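Local coordinates for protein beta-glucosidase (Chaetomella raphigera, PDB 6JXG) that probably hydrolyses terminal, non-reducing beta-D-glucosyl residues with release of beta-D-glucose, as a secreted family 3 glycoside hydrolase of cellulose breakdown, at residues S242-L247 / G274-S279; M198-K203 / T207-N212; G373-H378 / F435-S440; M381-G386 / A458-G463; P530-K535 / R560-A565. All blocks are in the same frame, centred on the assembly; numbering follows the deposited sequence.

Contact 1: residues S242-L247 / G274-S279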
# COMPACT_ATOMS: atom_id res chain seq x y z
N SER A 242 -4.00 -21.74 -17.82
CA SER A 242 -3.77 -20.34 -17.69
C SER A 242 -4.35 -19.54 -18.87
O SER A 242 -4.98 -18.50 -18.66
CB SER A 242 -2.27 -20.05 -17.51
OG SER A 242 -1.48 -20.57 -18.57
N ALA A 243 -4.04 -19.93 -20.11
CA ALA A 243 -4.60 -19.26 -21.27
C ALA A 243 -6.11 -19.14 -21.17
O ALA A 243 -6.69 -18.06 -21.39
CB ALA A 243 -4.20 -20.00 -22.56
N ASN A 244 -6.74 -20.27 -20.91
CA ASN A 244 -8.23 -20.35 -20.94
C ASN A 244 -8.88 -19.63 -19.78
O ASN A 244 -10.01 -19.13 -19.91
CB ASN A 244 -8.69 -21.77 -21.08
CG ASN A 244 -8.43 -22.30 -22.46
OD1 ASN A 244 -8.08 -21.55 -23.40
ND2 ASN A 244 -8.56 -23.61 -22.60
N ALA A 245 -8.12 -19.46 -18.71
CA ALA A 245 -8.60 -18.72 -17.53
C ALA A 245 -8.58 -17.24 -17.71
O ALA A 245 -9.27 -16.53 -17.00
CB ALA A 245 -7.71 -19.05 -16.34
N GLY A 246 -7.75 -16.77 -18.62
CA GLY A 246 -7.63 -15.38 -18.95
C GLY A 246 -6.31 -14.69 -18.62
O GLY A 246 -6.25 -13.48 -18.58
N LEU A 247 -5.26 -15.45 -18.38
CA LEU A 247 -3.94 -14.90 -18.22
C LEU A 247 -3.54 -14.31 -19.60
O LEU A 247 -3.92 -14.86 -20.63
CB LEU A 247 -2.93 -15.90 -17.78
CG LEU A 247 -1.49 -15.50 -17.51
CD1 LEU A 247 -1.47 -14.54 -16.32
CD2 LEU A 247 -0.59 -16.70 -17.22
N GLY A 274 -6.17 -27.72 -30.71
CA GLY A 274 -7.58 -27.41 -30.45
C GLY A 274 -7.91 -27.16 -29.00
O GLY A 274 -9.07 -27.05 -28.68
N THR A 275 -6.96 -27.11 -28.09
CA THR A 275 -7.29 -26.99 -26.65
C THR A 275 -7.36 -25.50 -26.20
O THR A 275 -7.96 -25.19 -25.18
CB THR A 275 -6.28 -27.73 -25.77
OG1 THR A 275 -4.95 -27.38 -26.14
CG2 THR A 275 -6.41 -29.25 -25.87
N VAL A 276 -6.73 -24.61 -26.94
CA VAL A 276 -6.81 -23.14 -26.75
C VAL A 276 -7.22 -22.52 -28.09
O VAL A 276 -6.64 -22.82 -29.11
CB VAL A 276 -5.45 -22.53 -26.35
CG1 VAL A 276 -5.52 -21.04 -26.25
CG2 VAL A 276 -4.99 -23.07 -24.95
N ALA A 277 -8.18 -21.63 -28.08
CA ALA A 277 -8.59 -20.95 -29.26
C ALA A 277 -7.61 -19.88 -29.71
O ALA A 277 -7.04 -19.15 -28.89
CB ALA A 277 -9.91 -20.31 -29.03
N GLN A 278 -7.37 -19.82 -31.01
CA GLN A 278 -6.64 -18.68 -31.59
C GLN A 278 -7.16 -17.35 -31.07
O GLN A 278 -6.36 -16.48 -30.80
CB GLN A 278 -6.80 -18.66 -33.12
CG GLN A 278 -6.07 -17.49 -33.85
CD GLN A 278 -4.57 -17.62 -33.72
OE1 GLN A 278 -4.05 -18.72 -33.79
NE2 GLN A 278 -3.88 -16.52 -33.45
N SER A 279 -8.48 -17.21 -30.93
CA SER A 279 -9.08 -15.99 -30.44
C SER A 279 -8.56 -15.58 -29.02
O SER A 279 -8.50 -14.37 -28.67
CB SER A 279 -10.58 -16.13 -30.41
OG SER A 279 -10.95 -17.12 -29.46
O HOH W 1 -9.56 -20.98 -25.53
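The two backbones come nearest at N244 and V276, with CA atoms 6.6 Å apart, where the last turn of helix 239-245 faces the connection between helices 265-272 and 278-294. N244 makes the polar link. Its CG lies beside the backbone N (chi1 -72°), which carries the amide across to the connection. ND2 donates to T275 O at 3.1 Å, almost straight at 172°. The acceptor lies in the amide plane of N244, and the donor in the carbonyl plane of T275. The other amide atom, OD1, takes a hydrogen from a water 2.7 Å away. That water accepts from A277 N at 3.0 Å, so the amide bridges two positions on the connection, one directly and one through water. Beside it is a small apolar patch: A243 CB packs on V276 CG2 at 4.0 Å. Both side chains also touch L267 of helix 265-272. T275 lies next to the glycan on N273, with its OG1 bonded to N273 OD1. With an alanine here in place of N244, T275 O would probably lose this donor and the water one partner. In the N-terminal domain of this family 3 enzyme, the contact thus joins a helix end to an inter-helix turn. Its chemistry is mainly amide to backbone, which fits a partly buried edge where a water takes part.

Contact 2: residues M198-K203 / T207-N212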
# COMPACT_ATOMS: atom_id res chain seq x y z
N MET A 198 -1.70 -8.09 -11.79
CA MET A 198 -0.91 -9.30 -11.66
C MET A 198 -1.70 -10.32 -10.84
O MET A 198 -2.21 -9.99 -9.75
CB MET A 198 0.38 -8.98 -10.89
CG MET A 198 1.37 -10.13 -10.77
SD MET A 198 2.79 -9.83 -9.71
CE MET A 198 3.63 -8.59 -10.71
N CYS A 199 -1.79 -11.56 -11.30
CA CYS A 199 -2.44 -12.59 -10.52
C CYS A 199 -1.49 -13.25 -9.52
O CYS A 199 -0.27 -13.26 -9.74
CB CYS A 199 -3.11 -13.60 -11.41
SG CYS A 199 -2.15 -14.32 -12.75
N SER A 200 -2.05 -13.81 -8.43
CA SER A 200 -1.26 -14.18 -7.26
C SER A 200 -0.74 -15.58 -7.22
O SER A 200 -1.17 -16.41 -7.96
CB SER A 200 -2.06 -13.88 -5.98
OG SER A 200 -3.22 -14.68 -5.97
N TYR A 201 0.16 -15.88 -6.27
CA TYR A 201 0.67 -17.24 -6.12
C TYR A 201 -0.31 -18.28 -5.49
O TYR A 201 -0.15 -19.48 -5.70
CB TYR A 201 1.89 -17.26 -5.22
CG TYR A 201 3.14 -16.76 -5.84
CD1 TYR A 201 3.68 -17.45 -6.92
CD2 TYR A 201 3.80 -15.64 -5.35
CE1 TYR A 201 4.89 -17.04 -7.50
CE2 TYR A 201 5.01 -15.21 -5.91
CZ TYR A 201 5.55 -15.89 -6.97
OH TYR A 201 6.73 -15.53 -7.58
N ASN A 202 -1.31 -17.81 -4.73
CA ASN A 202 -2.08 -18.71 -3.92
C ASN A 202 -3.21 -19.29 -4.75
O ASN A 202 -3.53 -18.78 -5.81
CB ASN A 202 -2.66 -17.97 -2.70
CG ASN A 202 -3.43 -16.70 -3.13
OD1 ASN A 202 -2.83 -15.69 -3.51
ND2 ASN A 202 -4.74 -16.79 -3.17
N LYS A 203 -3.82 -20.38 -4.25
CA LYS A 203 -5.07 -20.83 -4.83
C LYS A 203 -6.17 -19.92 -4.31
O LYS A 203 -6.10 -19.42 -3.18
CB LYS A 203 -5.40 -22.31 -4.50
CG LYS A 203 -4.27 -23.22 -4.83
CD LYS A 203 -4.50 -24.65 -4.47
CE LYS A 203 -3.35 -25.49 -4.99
NZ LYS A 203 -3.53 -26.82 -4.43
N THR A 207 -8.30 -23.30 -6.76
CA THR A 207 -7.58 -23.24 -8.03
C THR A 207 -6.60 -22.04 -8.04
O THR A 207 -6.99 -20.88 -7.74
CB THR A 207 -8.59 -23.09 -9.20
OG1 THR A 207 -9.42 -24.25 -9.25
CG2 THR A 207 -7.88 -22.91 -10.53
N TYR A 208 -5.36 -22.30 -8.40
CA TYR A 208 -4.31 -21.23 -8.50
C TYR A 208 -4.89 -20.02 -9.22
O TYR A 208 -5.53 -20.15 -10.29
CB TYR A 208 -3.09 -21.76 -9.26
CG TYR A 208 -2.20 -22.60 -8.40
CD1 TYR A 208 -2.00 -23.96 -8.64
CD2 TYR A 208 -1.62 -22.02 -7.27
CE1 TYR A 208 -1.18 -24.70 -7.77
CE2 TYR A 208 -0.82 -22.75 -6.41
CZ TYR A 208 -0.63 -24.09 -6.65
OH TYR A 208 0.23 -24.76 -5.78
N ALA A 209 -4.63 -18.84 -8.66
CA ALA A 209 -5.16 -17.59 -9.19
C ALA A 209 -4.87 -17.38 -10.68
O ALA A 209 -5.75 -16.98 -11.45
CB ALA A 209 -4.65 -16.43 -8.36
N CYS A 210 -3.66 -17.73 -11.12
CA CYS A 210 -3.28 -17.56 -12.55
C CYS A 210 -3.85 -18.65 -13.48
O CYS A 210 -3.69 -18.59 -14.73
CB CYS A 210 -1.75 -17.43 -12.65
SG CYS A 210 -1.16 -15.86 -11.83
N GLU A 211 -4.59 -19.59 -12.89
CA GLU A 211 -5.28 -20.70 -13.59
C GLU A 211 -6.75 -20.67 -13.39
O GLU A 211 -7.46 -21.56 -13.77
CB GLU A 211 -4.78 -21.97 -13.01
CG GLU A 211 -3.29 -22.20 -13.07
CD GLU A 211 -2.75 -22.69 -14.43
OE1 GLU A 211 -3.42 -23.51 -15.15
OE2 GLU A 211 -1.64 -22.26 -14.82
N ASN A 212 -7.24 -19.60 -12.77
CA ASN A 212 -8.61 -19.50 -12.29
C ASN A 212 -9.41 -18.62 -13.20
O ASN A 212 -9.09 -17.44 -13.42
CB ASN A 212 -8.61 -18.87 -10.85
CG ASN A 212 -9.92 -19.01 -10.15
OD1 ASN A 212 -11.01 -18.67 -10.71
ND2 ASN A 212 -9.88 -19.59 -8.96
O HOH W 2 -1.28 -18.80 -9.60
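K203 passes obliquely over one face of the ring of Y208, its partner in an antiparallel non-hydrogen-bonded pair of a short hairpin. K203 CB sits over the backbone of T207, 3.7 Å from T207 C. CG stands beside the backbone N (chi1 -52°) and meets the CD2-CE2 side of the Y208 ring. CD continues the extended chain, and CE comes to 3.5 Å from Y208 CZ. This is a CH-pi contact, with CE 3.8 Å from the ring centroid and offset toward the rim. The ring contact ends there, and NZ is carried on beyond it. Y201 O approaches the ring at its edge, 3.3 Å from Y208 CD2. Y208 OH bonds to D167 O and the ring stacks with H237. A209 N donates to N202 O at 3.1 Å. At the other end the disulfide joins C199 SG to C210 SG (chi3 117°). It ties strand 196-199 of the TIM-barrel-like domain to the 3-10 turn after the hairpin. A water bridges S200 O and C210 N. The excursion is closed covalently at its base, while across its far end the two segments meet through a backbone bond and a lysine chain over an aromatic face.

Contact 3: residues G373-H378 / F435-S440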
# COMPACT_ATOMS: atom_id res chain seq x y z
N GLY A 373 16.91 -7.72 3.40
CA GLY A 373 16.62 -8.89 4.24
C GLY A 373 17.38 -8.91 5.55
O GLY A 373 18.00 -9.91 5.92
N CYS A 374 17.28 -7.85 6.31
CA CYS A 374 17.67 -7.84 7.69
C CYS A 374 16.98 -6.65 8.38
O CYS A 374 16.56 -5.67 7.69
CB CYS A 374 19.22 -7.68 7.79
SG CYS A 374 19.88 -6.06 7.32
N ASP A 375 17.01 -6.65 9.72
CA ASP A 375 16.53 -5.50 10.51
C ASP A 375 17.70 -5.02 11.37
O ASP A 375 17.73 -5.25 12.58
CB ASP A 375 15.34 -5.91 11.37
CG ASP A 375 14.75 -4.77 12.19
OD1 ASP A 375 14.99 -3.62 11.86
OD2 ASP A 375 14.09 -5.04 13.23
N THR A 376 18.66 -4.41 10.72
CA THR A 376 19.93 -4.00 11.33
C THR A 376 20.10 -2.54 11.02
O THR A 376 19.91 -2.10 9.87
CB THR A 376 21.10 -4.80 10.74
OG1 THR A 376 20.88 -6.17 11.04
CG2 THR A 376 22.41 -4.40 11.40
N GLY A 377 20.46 -1.75 12.01
CA GLY A 377 20.36 -0.33 11.87
C GLY A 377 18.94 0.21 11.56
O GLY A 377 17.95 -0.48 11.72
N HIS A 378 18.89 1.48 11.15
CA HIS A 378 17.67 2.18 10.84
C HIS A 378 16.81 1.47 9.83
O HIS A 378 17.29 1.10 8.78
CB HIS A 378 17.93 3.58 10.39
CG HIS A 378 16.69 4.39 10.38
ND1 HIS A 378 15.84 4.43 11.47
CD2 HIS A 378 16.10 5.12 9.41
CE1 HIS A 378 14.80 5.20 11.16
NE2 HIS A 378 14.94 5.61 9.92
N PHE A 435 14.82 4.00 20.21
CA PHE A 435 14.43 3.69 18.84
C PHE A 435 14.31 2.18 18.72
O PHE A 435 15.27 1.43 18.94
CB PHE A 435 15.52 4.21 17.87
CG PHE A 435 15.62 5.71 17.80
CD1 PHE A 435 14.97 6.42 16.79
CD2 PHE A 435 16.28 6.42 18.76
CE1 PHE A 435 15.03 7.80 16.74
CE2 PHE A 435 16.34 7.82 18.70
CZ PHE A 435 15.70 8.50 17.70
N ILE A 436 13.12 1.72 18.37
CA ILE A 436 12.81 0.33 18.26
C ILE A 436 12.09 0.07 16.95
O ILE A 436 11.48 1.00 16.36
CB ILE A 436 11.99 -0.22 19.46
CG1 ILE A 436 10.66 0.52 19.65
CG2 ILE A 436 12.84 -0.12 20.71
CD1 ILE A 436 9.65 -0.15 20.55
N THR A 437 12.06 -1.19 16.56
CA THR A 437 11.52 -1.62 15.24
C THR A 437 10.68 -2.88 15.25
O THR A 437 10.64 -3.65 16.21
CB THR A 437 12.68 -1.91 14.26
OG1 THR A 437 13.52 -2.92 14.83
CG2 THR A 437 13.50 -0.67 14.03
N ALA A 438 9.98 -3.10 14.14
CA ALA A 438 9.50 -4.41 13.80
C ALA A 438 9.49 -4.54 12.27
O ALA A 438 9.09 -3.62 11.60
CB ALA A 438 8.12 -4.69 14.39
N ASP A 439 9.94 -5.69 11.75
CA ASP A 439 10.15 -5.85 10.34
C ASP A 439 9.48 -7.09 9.81
O ASP A 439 9.05 -7.96 10.55
CB ASP A 439 11.70 -5.85 10.07
CG ASP A 439 12.09 -5.55 8.65
OD1 ASP A 439 11.22 -5.14 7.82
OD2 ASP A 439 13.35 -5.72 8.38
N SER A 440 9.38 -7.16 8.49
CA SER A 440 8.83 -8.34 7.84
C SER A 440 9.04 -8.14 6.33
O SER A 440 9.49 -7.09 5.88
CB SER A 440 7.32 -8.53 8.19
OG SER A 440 6.44 -7.57 7.59
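D375 and T437 reach for each other from opposite directions. D375 and D439 slide past each other in opposite directions; D439, just past strand 431-438, points to the loop as T437 does. With CG anti to the backbone N (chi1 -178°), the D375 carboxylate reaches strand 431-438. There T437 OG1 donates to D375 OD2 at 2.7 Å. OD2 uses its syn lone pair. The two aspartates pack through their stems, D375 CB to D439 CB at 3.9 Å. Their carboxylate planes are turned 72° apart, and D375 OD1 stays 4.4 Å from D439 OD2. D439 OD2 also lies 3.3 Å from C374 O, a close approach of two acceptors and not a bond. D439 OD1 accepts a weak bond from S440 N. The loop is held by the C369-C374 disulfide and by D375 O, which accepts from N461 ND2. Without the D375 carboxylate, as with an alanine here, the T437 hydroxyl is likely to lose this acceptor and its fixed rotation. The contact lays a loop of the C-terminal domain over the end of a strand in its mostly parallel sheet. With two buried acids so close, one may hold its proton more firmly than usual.

Contact 4: residues M381-G386 / A458-G463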
# COMPACT_ATOMS: atom_id res chain seq x y z
N MET A 381 12.36 0.31 5.23
CA MET A 381 11.78 -0.51 4.17
C MET A 381 11.71 -1.96 4.78
O MET A 381 12.70 -2.37 5.44
CB MET A 381 12.85 -0.48 3.06
CG MET A 381 12.38 -0.98 1.81
SD MET A 381 13.40 -0.73 0.48
CE MET A 381 13.65 1.03 0.42
N GLY A 382 10.65 -2.69 4.54
CA GLY A 382 10.66 -4.16 4.64
C GLY A 382 11.43 -4.93 3.56
O GLY A 382 12.18 -4.35 2.80
N TRP A 383 11.36 -6.26 3.55
CA TRP A 383 12.23 -7.00 2.62
C TRP A 383 11.43 -7.69 1.52
O TRP A 383 10.22 -7.89 1.62
CB TRP A 383 13.09 -8.05 3.32
CG TRP A 383 12.41 -9.19 3.90
CD1 TRP A 383 11.90 -10.26 3.24
CD2 TRP A 383 12.21 -9.47 5.32
NE1 TRP A 383 11.40 -11.18 4.14
CE2 TRP A 383 11.54 -10.72 5.40
CE3 TRP A 383 12.50 -8.78 6.49
CZ2 TRP A 383 11.16 -11.30 6.63
CZ3 TRP A 383 12.16 -9.40 7.74
CH2 TRP A 383 11.48 -10.63 7.78
N GLY A 384 12.16 -8.05 0.48
CA GLY A 384 11.58 -8.78 -0.65
C GLY A 384 11.69 -8.03 -1.95
O GLY A 384 12.60 -7.24 -2.13
N SER A 385 10.73 -8.28 -2.86
CA SER A 385 10.72 -7.68 -4.17
C SER A 385 10.28 -6.24 -4.17
O SER A 385 10.62 -5.49 -5.07
CB SER A 385 9.80 -8.46 -5.10
OG SER A 385 8.48 -8.27 -4.63
N GLY A 386 9.54 -5.83 -3.13
CA GLY A 386 9.01 -4.44 -3.01
C GLY A 386 10.00 -3.43 -2.42
O GLY A 386 9.65 -2.65 -1.50
N ALA A 458 5.11 -8.40 18.74
CA ALA A 458 6.07 -7.83 19.67
C ALA A 458 7.17 -7.08 18.93
O ALA A 458 7.59 -7.53 17.86
CB ALA A 458 6.67 -8.97 20.50
N PRO A 459 7.71 -6.00 19.51
CA PRO A 459 8.89 -5.40 18.90
C PRO A 459 10.06 -6.37 18.62
O PRO A 459 10.29 -7.31 19.38
CB PRO A 459 9.29 -4.31 19.90
CG PRO A 459 8.02 -3.92 20.54
CD PRO A 459 7.29 -5.23 20.71
N TRP A 460 10.74 -6.18 17.48
CA TRP A 460 11.88 -6.99 17.11
C TRP A 460 13.08 -6.58 17.94
O TRP A 460 13.10 -5.51 18.59
CB TRP A 460 12.14 -6.74 15.59
CG TRP A 460 11.32 -7.60 14.69
CD1 TRP A 460 9.99 -7.94 14.84
CD2 TRP A 460 11.80 -8.35 13.58
NE1 TRP A 460 9.62 -8.82 13.89
CE2 TRP A 460 10.70 -9.11 13.09
CE3 TRP A 460 13.07 -8.51 12.99
CZ2 TRP A 460 10.82 -9.99 12.00
CZ3 TRP A 460 13.18 -9.39 11.89
CH2 TRP A 460 12.06 -10.08 11.41
N ASN A 461 14.17 -7.32 17.85
CA ASN A 461 15.43 -6.88 18.48
C ASN A 461 15.29 -6.58 20.00
O ASN A 461 15.92 -5.71 20.48
CB ASN A 461 16.06 -5.71 17.73
CG ASN A 461 16.49 -6.10 16.32
OD1 ASN A 461 16.68 -7.26 16.05
ND2 ASN A 461 16.66 -5.14 15.46
N ASN A 462 14.44 -7.32 20.71
CA ASN A 462 14.26 -7.11 22.13
C ASN A 462 13.86 -5.67 22.44
O ASN A 462 14.27 -5.10 23.42
CB ASN A 462 15.54 -7.50 22.88
CG ASN A 462 15.87 -8.97 22.69
OD1 ASN A 462 15.02 -9.80 22.92
ND2 ASN A 462 17.05 -9.28 22.22
N GLY A 463 13.03 -5.10 21.59
CA GLY A 463 12.71 -3.70 21.68
C GLY A 463 11.96 -3.40 22.99
O GLY A 463 12.19 -2.39 23.63
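Two indoles, W383 and W460, are swung toward each other by different first torsions. W383 has CG between its backbone N and carbonyl carbon (chi1 67°). W460 has CG beside its backbone N, with chi1 at -85°. Both six-membered rings lead, so the touching is done by their outer carbons. W460 CH2 lies 3.7 Å from W383 CH2 and just as near to W383 CZ3. It comes in at the edge of the W383 ring, in its plane. The pair is oblique: the ring planes stand at 56°, and the six-membered ring centroids are 6.0 Å apart. The side chains themselves cross at about a right angle. No hydrogen bond links the two segments. They belong to two loops of the GH3 C-terminal domain, an alpha/beta unit. Residues 381-386 follow strand 351-355 and come before helix 396-406, and residues 458-463 lead into helix 463-471. The tryptophans bridge these loops across the end of strand 431-438, and both also touch V447. W383 is fixed at its polar end, where NE1 bonds to E442 O, and its backbone pairs with S440 and E442. W460 is held by a backbone bond to T437, and its side chain touches T437 and A438.

Contact 5: residues P530-K535 / R560-A565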
# COMPACT_ATOMS: atom_id res chain seq x y z
N PRO A 530 -3.46 3.62 9.97
CA PRO A 530 -4.21 2.95 8.94
C PRO A 530 -4.59 1.53 9.30
O PRO A 530 -5.10 0.82 8.47
CB PRO A 530 -3.22 2.94 7.76
CG PRO A 530 -1.88 2.70 8.41
CD PRO A 530 -2.00 3.53 9.73
N TYR A 531 -4.35 1.16 10.55
CA TYR A 531 -4.75 -0.12 11.13
C TYR A 531 -4.93 0.03 12.63
O TYR A 531 -4.69 1.10 13.18
CB TYR A 531 -3.72 -1.19 10.80
CG TYR A 531 -2.28 -0.70 10.96
CD1 TYR A 531 -1.81 -0.27 12.18
CD2 TYR A 531 -1.39 -0.69 9.86
CE1 TYR A 531 -0.52 0.17 12.32
CE2 TYR A 531 -0.10 -0.25 10.02
CZ TYR A 531 0.32 0.19 11.25
OH TYR A 531 1.62 0.60 11.37
N THR A 532 -5.48 -0.99 13.25
CA THR A 532 -5.75 -0.94 14.68
C THR A 532 -4.62 -1.49 15.46
O THR A 532 -4.05 -2.52 15.04
CB THR A 532 -7.03 -1.76 15.01
OG1 THR A 532 -8.13 -1.25 14.32
CG2 THR A 532 -7.37 -1.77 16.51
N ILE A 533 -4.28 -0.82 16.60
CA ILE A 533 -3.32 -1.32 17.57
C ILE A 533 -4.13 -1.83 18.79
O ILE A 533 -4.74 -1.05 19.56
CB ILE A 533 -2.28 -0.26 17.98
CG1 ILE A 533 -1.45 0.14 16.76
CG2 ILE A 533 -1.39 -0.72 19.15
CD1 ILE A 533 -0.34 1.09 17.06
N ALA A 534 -4.20 -3.16 18.88
CA ALA A 534 -4.97 -3.85 19.92
C ALA A 534 -4.18 -3.92 21.24
O ALA A 534 -2.94 -3.67 21.30
CB ALA A 534 -5.25 -5.22 19.47
N LYS A 535 -4.89 -4.28 22.28
CA LYS A 535 -4.29 -4.51 23.59
C LYS A 535 -3.69 -5.92 23.73
O LYS A 535 -2.77 -6.11 24.54
CB LYS A 535 -5.31 -4.30 24.71
CG LYS A 535 -5.92 -2.91 24.72
CD LYS A 535 -6.63 -2.71 26.03
CE LYS A 535 -7.58 -1.56 25.93
NZ LYS A 535 -8.32 -1.60 27.25
N ARG A 560 -13.50 -2.94 11.91
CA ARG A 560 -14.84 -3.52 11.71
C ARG A 560 -15.11 -4.64 12.73
O ARG A 560 -16.21 -4.73 13.27
CB ARG A 560 -14.95 -4.08 10.29
CG ARG A 560 -14.91 -3.03 9.18
CD ARG A 560 -14.59 -3.70 7.81
NE ARG A 560 -15.11 -2.90 6.69
CZ ARG A 560 -14.56 -1.79 6.22
NH1 ARG A 560 -13.42 -1.38 6.76
NH2 ARG A 560 -15.18 -1.04 5.28
N HIS A 561 -14.11 -5.47 12.99
CA HIS A 561 -14.19 -6.49 14.04
C HIS A 561 -14.23 -5.94 15.44
O HIS A 561 -15.10 -6.34 16.25
CB HIS A 561 -13.07 -7.50 13.89
CG HIS A 561 -12.92 -8.43 15.05
ND1 HIS A 561 -13.84 -9.41 15.36
CD2 HIS A 561 -11.92 -8.56 15.94
CE1 HIS A 561 -13.41 -10.08 16.42
NE2 HIS A 561 -12.24 -9.59 16.78
N PHE A 562 -13.31 -5.06 15.74
CA PHE A 562 -13.27 -4.45 17.09
C PHE A 562 -14.64 -3.81 17.36
O PHE A 562 -15.18 -3.97 18.50
CB PHE A 562 -12.13 -3.46 17.26
CG PHE A 562 -10.78 -4.09 17.28
CD1 PHE A 562 -10.11 -4.29 18.46
CD2 PHE A 562 -10.15 -4.53 16.08
CE1 PHE A 562 -8.87 -4.86 18.50
CE2 PHE A 562 -8.92 -5.18 16.12
CZ PHE A 562 -8.27 -5.33 17.33
N ASP A 563 -15.17 -3.10 16.35
CA ASP A 563 -16.44 -2.41 16.52
C ASP A 563 -17.58 -3.47 16.71
O ASP A 563 -18.38 -3.39 17.65
CB ASP A 563 -16.76 -1.49 15.32
CG ASP A 563 -15.82 -0.34 15.18
OD1 ASP A 563 -15.03 -0.08 16.11
OD2 ASP A 563 -15.90 0.39 14.14
N GLN A 564 -17.64 -4.46 15.84
CA GLN A 564 -18.78 -5.44 15.87
C GLN A 564 -18.77 -6.30 17.14
O GLN A 564 -19.80 -6.69 17.66
CB GLN A 564 -18.72 -6.38 14.66
CG GLN A 564 -19.85 -7.44 14.60
CD GLN A 564 -21.25 -6.85 14.62
OE1 GLN A 564 -22.20 -7.46 15.15
NE2 GLN A 564 -21.42 -5.68 14.01
N ALA A 565 -17.60 -6.59 17.63
CA ALA A 565 -17.45 -7.43 18.78
C ALA A 565 -17.33 -6.63 20.05
O ALA A 565 -17.16 -7.23 21.11
CB ALA A 565 -16.20 -8.27 18.58
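F562 presents its ring to two small side chains, T532 and A534, which meet it in different ways. T532 CG2 sits over the centre of one ring face, 3.7 Å from the centroid and only 11° off the ring normal. This is a well-centred CH-pi contact. A534 CB instead comes in near the ring plane, at the edge, 3.7 Å from F562 CZ. In T532, chi1 of -59° sets OG1 beside the backbone N, which leaves CG2 anti to that N and facing the ring. OG1 has another partner: it bonds to D558 OD2, just before helix 559-564. One threonine thus serves the ring with its methyl and the start of the helix with its hydroxyl. Y540 forms the next shell. Its OH donates to T532 O and accepts from A534 N, and its ring meets F562 edge-to-face. I533, between the two contact residues, is tied by backbone bonds to R570 and F571. The helix residues flanking F562 have charged partners outside both segments: R560 pairs with D130, and D563 with R702. R560 NH2 also bonds to Q649, at the start of strand 649-658. These partners spread from the N-terminal domain to the fibronectin type III-like part, so the helix lies where the domains meet. The direct contact between 530-535 and 560-565 is apolar, methyl to ring; the hydrogen bonds of T532 and A534 to D558 and Y540 probably help to hold the two methyls against it.

Contacts 1 and 2 lie in the N-terminal domain and touch each other through S242, A245 and the 210-212 turn. Both are partly buried and each includes a bridging water, but contact 2 adds a covalent tie. Contacts 3, 4 and 5 are buried in the C-terminal domain. Contacts 3 and 4 are interleaved along the chain, with centres about 5 Å apart; both lie at the end of strand 431-438 and are bonded to each other there. Contact 3 is acidic and polar, while contact 4 is aromatic. Contact 5, its centre about 22 Å from that of contact 4, is apolar and lies near the third domain.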